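Local atomic coordinates of putative methyltransferase (Porphyromonas gingivalis, PDB entry 3LL7), a protein that probably acts as a methyltransferase. Residues A[47-58]-A[67-78]. Numbering follows the deposited sequence. Where two conformers were deposited one is given.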
ATOM      1  N   GLN A  47     -17.599  -8.155  18.464  1.00 14.60           N
ATOM      2  CA  GLN A  47     -17.399  -8.951  17.237  1.00 14.09           C
ATOM      3  C   GLN A  47     -18.486  -8.663  16.204  1.00 14.28           C
ATOM      4  O   GLN A  47     -18.186  -8.441  15.016  1.00 15.72           O
ATOM      5  CB  GLN A  47     -17.340 -10.458  17.522  1.00 14.46           C
ATOM      6  CG  GLN A  47     -16.147 -10.896  18.354  1.00 14.99           C
ATOM      7  CD  GLN A  47     -14.816 -10.489  17.738  1.00 14.79           C
ATOM      8  OE1 GLN A  47     -14.462 -10.964  16.660  1.00 15.72           O
ATOM      9  NE2 GLN A  47     -14.071  -9.612  18.417  1.00 14.09           N
ATOM     10  N   ILE A  48     -19.739  -8.623  16.655  1.00 12.76           N
ATOM     11  CA  ILE A  48     -20.840  -8.272  15.774  1.00 11.55           C
ATOM     12  C   ILE A  48     -20.671  -6.850  15.212  1.00 12.64           C
ATOM     13  O   ILE A  48     -20.790  -6.661  14.000  1.00 11.72           O
ATOM     14  CB  ILE A  48     -22.221  -8.484  16.455  1.00 10.94           C
ATOM     15  CG1 ILE A  48     -22.429  -9.984  16.705  1.00  9.30           C
ATOM     16  CG2 ILE A  48     -23.342  -7.895  15.605  1.00  9.49           C
ATOM     17  CD1 ILE A  48     -23.602 -10.344  17.640  1.00  6.70           C
ATOM     18  N   GLU A  49     -20.375  -5.874  16.082  1.00 13.66           N
ATOM     19  CA  GLU A  49     -20.237  -4.453  15.657  1.00 15.02           C
ATOM     20  C   GLU A  49     -19.249  -4.299  14.521  1.00 15.38           C
ATOM     21  O   GLU A  49     -19.507  -3.564  13.569  1.00 15.86           O
ATOM     22  CB  GLU A  49     -19.856  -3.508  16.826  1.00 14.99           C
ATOM     23  CG  GLU A  49     -20.052  -1.975  16.562  1.00 16.63           C
ATOM     24  CD  GLU A  49     -18.842  -1.255  15.917  1.00 18.56           C
ATOM     25  OE1 GLU A  49     -17.712  -1.790  15.961  1.00 21.12           O
ATOM     26  OE2 GLU A  49     -19.018  -0.135  15.357  1.00 19.30           O
ATOM     27  N   LEU A  50     -18.119  -4.995  14.600  1.00 15.87           N
ATOM     28  CA  LEU A  50     -17.047  -4.751  13.635  1.00 17.04           C
ATOM     29  C   LEU A  50     -17.067  -5.708  12.445  1.00 17.47           C
ATOM     30  O   LEU A  50     -16.245  -5.582  11.547  1.00 17.87           O
ATOM     31  CB  LEU A  50     -15.664  -4.732  14.323  1.00 16.73           C
ATOM     32  CG  LEU A  50     -15.147  -5.970  15.047  1.00 16.37           C
ATOM     33  CD1 LEU A  50     -14.810  -7.074  14.047  1.00 16.43           C
ATOM     34  CD2 LEU A  50     -13.924  -5.645  15.930  1.00 15.63           C
ATOM     35  N   TRP A  51     -17.997  -6.656  12.420  1.00 17.61           N
ATOM     36  CA  TRP A  51     -18.034  -7.600  11.290  1.00 18.19           C
ATOM     37  C   TRP A  51     -18.250  -6.943   9.916  1.00 18.60           C
ATOM     38  O   TRP A  51     -17.568  -7.319   8.948  1.00 18.49           O
ATOM     39  CB  TRP A  51     -19.030  -8.753  11.521  1.00 18.76           C
ATOM     40  CG  TRP A  51     -18.503 -10.042  10.972  1.00 19.38           C
ATOM     41  CD1 TRP A  51     -18.860 -10.642   9.799  1.00 19.51           C
ATOM     42  CD2 TRP A  51     -17.473 -10.862  11.549  1.00 21.01           C
ATOM     43  NE1 TRP A  51     -18.138 -11.797   9.620  1.00 18.66           N
ATOM     44  CE2 TRP A  51     -17.269 -11.954  10.670  1.00 20.90           C
ATOM     45  CE3 TRP A  51     -16.709 -10.788  12.728  1.00 22.00           C
ATOM     46  CZ2 TRP A  51     -16.335 -12.982  10.937  1.00 21.08           C
ATOM     47  CZ3 TRP A  51     -15.772 -11.808  12.990  1.00 23.95           C
ATOM     48  CH2 TRP A  51     -15.598 -12.886  12.091  1.00 23.19           C
ATOM     49  N   PRO A  52     -19.181  -5.953   9.815  1.00 18.75           N
ATOM     50  CA  PRO A  52     -19.310  -5.280   8.512  1.00 19.25           C
ATOM     51  C   PRO A  52     -17.992  -4.655   8.040  1.00 19.86           C
ATOM     52  O   PRO A  52     -17.647  -4.785   6.859  1.00 20.23           O
ATOM     53  CB  PRO A  52     -20.381  -4.206   8.770  1.00 19.17           C
ATOM     54  CG  PRO A  52     -21.208  -4.777   9.900  1.00 18.66           C
ATOM     55  CD  PRO A  52     -20.171  -5.441  10.783  1.00 18.64           C
ATOM     56  N   ARG A  53     -17.251  -4.020   8.959  1.00 19.97           N
ATOM     57  CA  ARG A  53     -15.964  -3.384   8.614  1.00 20.54           C
ATOM     58  C   ARG A  53     -14.874  -4.408   8.314  1.00 19.98           C
ATOM     59  O   ARG A  53     -14.009  -4.152   7.474  1.00 20.09           O
ATOM     60  CB  ARG A  53     -15.518  -2.373   9.684  1.00 20.50           C
ATOM     61  CG  ARG A  53     -16.369  -1.075   9.698  1.00 23.24           C
ATOM     62  CD  ARG A  53     -15.718   0.069  10.512  1.00 25.19           C
ATOM     63  NE  ARG A  53     -15.469  -0.292  11.918  1.00 24.86           N
ATOM     64  CZ  ARG A  53     -16.391  -0.282  12.882  1.00 24.42           C
ATOM     65  NH1 ARG A  53     -17.648   0.055  12.614  1.00 25.31           N
ATOM     66  NH2 ARG A  53     -16.060  -0.622  14.121  1.00 24.39           N
ATOM     67  N   LEU A  54     -14.913  -5.560   8.989  1.00 19.44           N
ATOM     68  CA  LEU A  54     -14.077  -6.708   8.615  1.00 19.21           C
ATOM     69  C   LEU A  54     -14.403  -7.233   7.217  1.00 19.44           C
ATOM     70  O   LEU A  54     -13.492  -7.538   6.444  1.00 19.82           O
ATOM     71  CB  LEU A  54     -14.189  -7.864   9.623  1.00 19.08           C
ATOM     72  CG  LEU A  54     -13.391  -9.149   9.315  1.00 18.78           C
ATOM     73  CD1 LEU A  54     -11.857  -8.942   9.464  1.00 16.13           C
ATOM     74  CD2 LEU A  54     -13.833 -10.295  10.207  1.00 19.40           C
ATOM     75  N   ARG A  55     -15.687  -7.352   6.894  1.00 19.65           N
ATOM     76  CA  ARG A  55     -16.083  -7.878   5.582  1.00 20.12           C
ATOM     77  C   ARG A  55     -15.597  -7.000   4.424  1.00 19.93           C
ATOM     78  O   ARG A  55     -15.159  -7.517   3.390  1.00 19.40           O
ATOM     79  CB  ARG A  55     -17.600  -8.102   5.491  1.00 20.39           C
ATOM     80  CG  ARG A  55     -18.014  -8.912   4.254  1.00 22.60           C
ATOM     81  CD  ARG A  55     -19.445  -9.422   4.344  1.00 25.91           C
ATOM     82  NE  ARG A  55     -19.590 -10.483   5.342  1.00 28.86           N
ATOM     83  CZ  ARG A  55     -20.249 -10.358   6.492  1.00 30.23           C
ATOM     84  NH1 ARG A  55     -20.841  -9.210   6.814  1.00 31.20           N
ATOM     85  NH2 ARG A  55     -20.317 -11.386   7.326  1.00 30.35           N
ATOM     86  N   ASN A  56     -15.697  -5.683   4.604  0.50 19.94           N
ATOM     87  CA  ASN A  56     -15.236  -4.723   3.609  0.50 20.17           C
ATOM     88  C   ASN A  56     -13.739  -4.874   3.354  0.50 20.11           C
ATOM     89  O   ASN A  56     -13.309  -4.998   2.207  0.50 20.12           O
ATOM     90  CB  ASN A  56     -15.568  -3.285   4.035  0.50 20.34           C
ATOM     91  CG  ASN A  56     -17.060  -3.058   4.231  0.50 20.67           C
ATOM     92  OD1 ASN A  56     -17.887  -3.520   3.442  0.50 21.79           O
ATOM     93  ND2 ASN A  56     -17.410  -2.336   5.290  0.50 21.43           N
ATOM     94  N   LYS A  57     -12.955  -4.894   4.434  1.00 19.80           N
ATOM     95  CA  LYS A  57     -11.480  -4.886   4.333  1.00 19.59           C
ATOM     96  C   LYS A  57     -10.875  -6.248   3.986  1.00 19.19           C
ATOM     97  O   LYS A  57     -10.020  -6.362   3.103  1.00 19.11           O
ATOM     98  CB  LYS A  57     -10.844  -4.338   5.624  1.00 19.67           C
ATOM     99  CG  LYS A  57      -9.337  -4.141   5.525  1.00 20.93           C
ATOM    100  CD  LYS A  57      -8.783  -3.312   6.684  1.00 23.45           C
ATOM    101  CE  LYS A  57      -7.271  -3.179   6.552  1.00 25.54           C
ATOM    102  NZ  LYS A  57      -6.636  -2.279   7.582  1.00 28.39           N
ATOM    103  N   LEU A  58     -11.311  -7.276   4.702  1.00 18.84           N
ATOM    104  CA  LEU A  58     -10.802  -8.627   4.532  1.00 18.47           C
ATOM    105  C   LEU A  58     -11.999  -9.546   4.325  1.00 18.82           C
ATOM    106  O   LEU A  58     -12.415 -10.226   5.266  1.00 18.11           O
ATOM    107  CB  LEU A  58     -10.038  -9.043   5.800  1.00 18.75           C
ATOM    108  CG  LEU A  58      -8.845  -8.151   6.166  1.00 18.88           C
ATOM    109  CD1 LEU A  58      -8.329  -8.420   7.577  1.00 20.31           C
ATOM    110  CD2 LEU A  58      -7.770  -8.367   5.139  1.00 20.62           C
ATOM    111  N   LEU A  67     -13.048 -17.121  13.574  1.00 14.49           N
ATOM    112  CA  LEU A  67     -12.053 -16.028  13.601  1.00 13.25           C
ATOM    113  C   LEU A  67     -12.490 -15.018  14.629  1.00 12.19           C
ATOM    114  O   LEU A  67     -13.689 -14.689  14.717  1.00 11.46           O
ATOM    115  CB  LEU A  67     -11.849 -15.313  12.245  1.00 13.39           C
ATOM    116  CG  LEU A  67     -11.043 -16.010  11.150  1.00 15.17           C
ATOM    117  CD1 LEU A  67     -10.815 -15.037  10.030  1.00 16.20           C
ATOM    118  CD2 LEU A  67      -9.699 -16.595  11.626  1.00 15.49           C
ATOM    119  N   TYR A  68     -11.521 -14.562  15.423  1.00 10.49           N
ATOM    120  CA  TYR A  68     -11.766 -13.616  16.481  1.00 10.35           C
ATOM    121  C   TYR A  68     -10.891 -12.378  16.253  1.00 10.97           C
ATOM    122  O   TYR A  68      -9.669 -12.497  16.181  1.00 11.02           O
ATOM    123  CB  TYR A  68     -11.431 -14.239  17.833  1.00 10.14           C
ATOM    124  CG  TYR A  68     -11.721 -13.321  18.983  1.00  9.80           C
ATOM    125  CD1 TYR A  68     -13.031 -13.094  19.405  1.00  7.24           C
ATOM    126  CD2 TYR A  68     -10.693 -12.666  19.647  1.00  9.04           C
ATOM    127  CE1 TYR A  68     -13.310 -12.235  20.463  1.00  7.34           C
ATOM    128  CE2 TYR A  68     -10.961 -11.797  20.729  1.00 11.42           C
ATOM    129  CZ  TYR A  68     -12.278 -11.575  21.114  1.00  9.33           C
ATOM    130  OH  TYR A  68     -12.587 -10.732  22.160  1.00 10.17           O
ATOM    131  N   ILE A  69     -11.522 -11.208  16.172  1.00 11.63           N
ATOM    132  CA  ILE A  69     -10.795  -9.933  15.969  1.00 12.42           C
ATOM    133  C   ILE A  69     -10.428  -9.283  17.293  1.00 14.03           C
ATOM    134  O   ILE A  69     -11.314  -8.922  18.059  1.00 13.93           O
ATOM    135  CB  ILE A  69     -11.616  -8.961  15.105  1.00 12.19           C
ATOM    136  CG1 ILE A  69     -12.013  -9.653  13.801  1.00 11.75           C
ATOM    137  CG2 ILE A  69     -10.845  -7.647  14.842  1.00 11.08           C
ATOM    138  CD1 ILE A  69     -10.829 -10.198  12.983  1.00 15.36           C
ATOM    139  N   PRO A  70      -9.109  -9.119  17.565  1.00 15.28           N
ATOM    140  CA  PRO A  70      -8.737  -8.743  18.931  1.00 16.71           C
ATOM    141  C   PRO A  70      -9.248  -7.357  19.298  1.00 18.03           C
ATOM    142  O   PRO A  70      -9.647  -7.148  20.438  1.00 18.96           O
ATOM    143  CB  PRO A  70      -7.205  -8.799  18.931  1.00 16.17           C
ATOM    144  CG  PRO A  70      -6.793  -8.693  17.494  1.00 16.24           C
ATOM    145  CD  PRO A  70      -7.942  -9.276  16.679  1.00 14.77           C
ATOM    146  N   SER A  71      -9.259  -6.443  18.332  1.00 20.37           N
ATOM    147  CA  SER A  71      -9.740  -5.076  18.537  1.00 22.33           C
ATOM    148  C   SER A  71     -10.072  -4.365  17.216  1.00 23.34           C
ATOM    149  O   SER A  71      -9.573  -4.736  16.144  1.00 23.34           O
ATOM    150  CB  SER A  71      -8.717  -4.246  19.345  1.00 22.27           C
ATOM    151  OG  SER A  71      -7.479  -4.114  18.657  1.00 23.57           O
ATOM    152  N   ARG A  72     -10.936  -3.353  17.303  1.00 24.90           N
ATOM    153  CA  ARG A  72     -11.137  -2.396  16.202  1.00 26.56           C
ATOM    154  C   ARG A  72      -9.811  -1.725  15.840  1.00 26.95           C
ATOM    155  O   ARG A  72      -9.485  -1.563  14.660  1.00 27.88           O
ATOM    156  CB  ARG A  72     -12.177  -1.339  16.587  1.00 26.86           C
ATOM    157  CG  ARG A  72     -13.518  -1.924  17.046  1.00 29.17           C
ATOM    158  CD  ARG A  72     -14.304  -0.942  17.911  1.00 32.33           C
ATOM    159  NE  ARG A  72     -14.416   0.360  17.262  1.00 34.21           N
ATOM    160  CZ  ARG A  72     -14.981   1.438  17.796  1.00 35.48           C
ATOM    161  NH1 ARG A  72     -15.521   1.408  19.005  1.00 36.16           N
ATOM    162  NH2 ARG A  72     -15.002   2.562  17.103  1.00 36.19           N
ATOM    163  N   LEU A  73      -9.029  -1.370  16.860  1.00 27.41           N
ATOM    164  CA  LEU A  73      -7.697  -0.816  16.642  1.00 27.50           C
ATOM    165  C   LEU A  73      -6.842  -1.713  15.744  1.00 27.46           C
ATOM    166  O   LEU A  73      -6.341  -1.251  14.709  1.00 27.53           O
ATOM    167  CB  LEU A  73      -6.990  -0.498  17.968  1.00 27.89           C
ATOM    168  CG  LEU A  73      -5.710   0.352  17.899  1.00 28.42           C
ATOM    169  CD1 LEU A  73      -5.864   1.575  16.978  1.00 29.25           C
ATOM    170  CD2 LEU A  73      -5.291   0.773  19.312  1.00 29.30           C
ATOM    171  N   SER A  74      -6.692  -2.986  16.117  0.50 27.13           N
ATOM    172  CA  SER A  74      -5.894  -3.930  15.323  0.50 26.53           C
ATOM    173  C   SER A  74      -6.427  -4.128  13.901  0.50 26.57           C
ATOM    174  O   SER A  74      -5.649  -4.325  12.968  0.50 26.22           O
ATOM    175  CB  SER A  74      -5.760  -5.282  16.036  0.50 26.66           C
ATOM    176  OG  SER A  74      -4.721  -5.243  17.002  0.50 25.70           O
ATOM    177  N   LEU A  75      -7.746  -4.071  13.738  1.00 26.45           N
ATOM    178  CA  LEU A  75      -8.346  -4.209  12.412  1.00 27.47           C
ATOM    179  C   LEU A  75      -8.016  -3.018  11.483  1.00 28.56           C
ATOM    180  O   LEU A  75      -7.634  -3.214  10.330  1.00 28.25           O
ATOM    181  CB  LEU A  75      -9.857  -4.437  12.513  1.00 26.88           C
ATOM    182  CG  LEU A  75     -10.635  -4.558  11.194  1.00 26.82           C
ATOM    183  CD1 LEU A  75     -10.022  -5.617  10.247  1.00 25.45           C
ATOM    184  CD2 LEU A  75     -12.108  -4.835  11.460  1.00 27.36           C
ATOM    185  N   GLU A  76      -8.136  -1.795  11.987  1.00 30.24           N
ATOM    186  CA  GLU A  76      -7.879  -0.629  11.125  1.00 32.17           C
ATOM    187  C   GLU A  76      -6.401  -0.408  10.808  1.00 32.39           C
ATOM    188  O   GLU A  76      -6.076   0.255   9.837  1.00 33.31           O
ATOM    189  CB  GLU A  76      -8.538   0.642  11.675  1.00 32.61           C
ATOM    190  CG  GLU A  76     -10.082   0.618  11.670  1.00 35.52           C
ATOM    191  CD  GLU A  76     -10.715   0.647  10.258  1.00 38.45           C
ATOM    192  OE1 GLU A  76     -10.258   1.441   9.393  1.00 38.86           O
ATOM    193  OE2 GLU A  76     -11.689  -0.114  10.030  1.00 38.34           O
ATOM    194  N   GLN A  77      -5.502  -1.008  11.582  1.00 32.71           N
ATOM    195  CA  GLN A  77      -4.055  -0.863  11.341  1.00 32.60           C
ATOM    196  C   GLN A  77      -3.467  -1.875  10.349  1.00 31.93           C
ATOM    197  O   GLN A  77      -2.342  -1.701   9.861  1.00 31.97           O
ATOM    198  CB  GLN A  77      -3.278  -0.964  12.665  1.00 33.13           C
ATOM    199  CG  GLN A  77      -3.543   0.175  13.666  1.00 35.10           C
ATOM    200  CD  GLN A  77      -2.835  -0.041  15.002  1.00 38.35           C
ATOM    201  OE1 GLN A  77      -2.235  -1.094  15.253  1.00 39.07           O
ATOM    202  NE2 GLN A  77      -2.902   0.963  15.867  1.00 39.20           N
ATOM    203  N   SER A  78      -4.210  -2.941  10.062  1.00 30.49           N
ATOM    204  CA  SER A  78      -3.643  -4.058   9.314  1.00 29.75           C
ATOM    205  C   SER A  78      -3.442  -3.751   7.828  1.00 28.98           C
ATOM    206  O   SER A  78      -4.080  -2.849   7.283  1.00 28.67           O
ATOM    207  CB  SER A  78      -4.519  -5.298   9.457  1.00 28.95           C
ATOM    208  OG  SER A  78      -5.606  -5.246   8.553  1.00 30.09           O
TER
HETATM  209  O   HOH W   1     -14.435  -9.067  21.166  1.00 18.70           O
HETATM  210  O   HOH W   2     -15.913 -13.465  16.029  1.00 32.44           O
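Gln47 grips both backbone polar groups of Ile69 with its side-chain amide: Ile69 N donates to Gln47 OE1 (3.0 Å) almost straight, at 171°, and Gln47 NE2 donates to Ile69 O (2.9 Å). The amide thus pairs with the backbone much as a neighbouring strand would, and this pairing fixes its flip. Gln47 NE2 lies over one face of the Tyr68 ring, the amide and ring planes 24° apart; one water links Gln47 NE2 to Tyr68 OH, another joins Gln47 OE1 to Leu67 O. At the other end Lys57, its CG anti to the backbone N and its chain extended beyond, reaches far enough for NZ to donate hydrogen bonds to Ser78 O (2.6 Å) and Leu75 O (3.1 Å), gathering carbonyls where helix 72-77 ends. Between these two polar grips the contact is aliphatic. Leu50 CD1 rests on Ile69 CG1 (3.8 Å), while Leu54 CD1 touches both Ile69 CD1 and Leu75 CD1; Leu75 also presses CD2 against the backbone at Leu54 N (3.8 Å). Toward the exposed side, Arg53 holds Glu49 end-on through NH1 and NH2, a salt bridge within helix 38-57 that packs against Arg72. Two nearly parallel helix segments, 12° apart, thereby join the helical N-terminal region to the part of the chain leading into the parallel strands of a probable Rossmann-like methyltransferase domain.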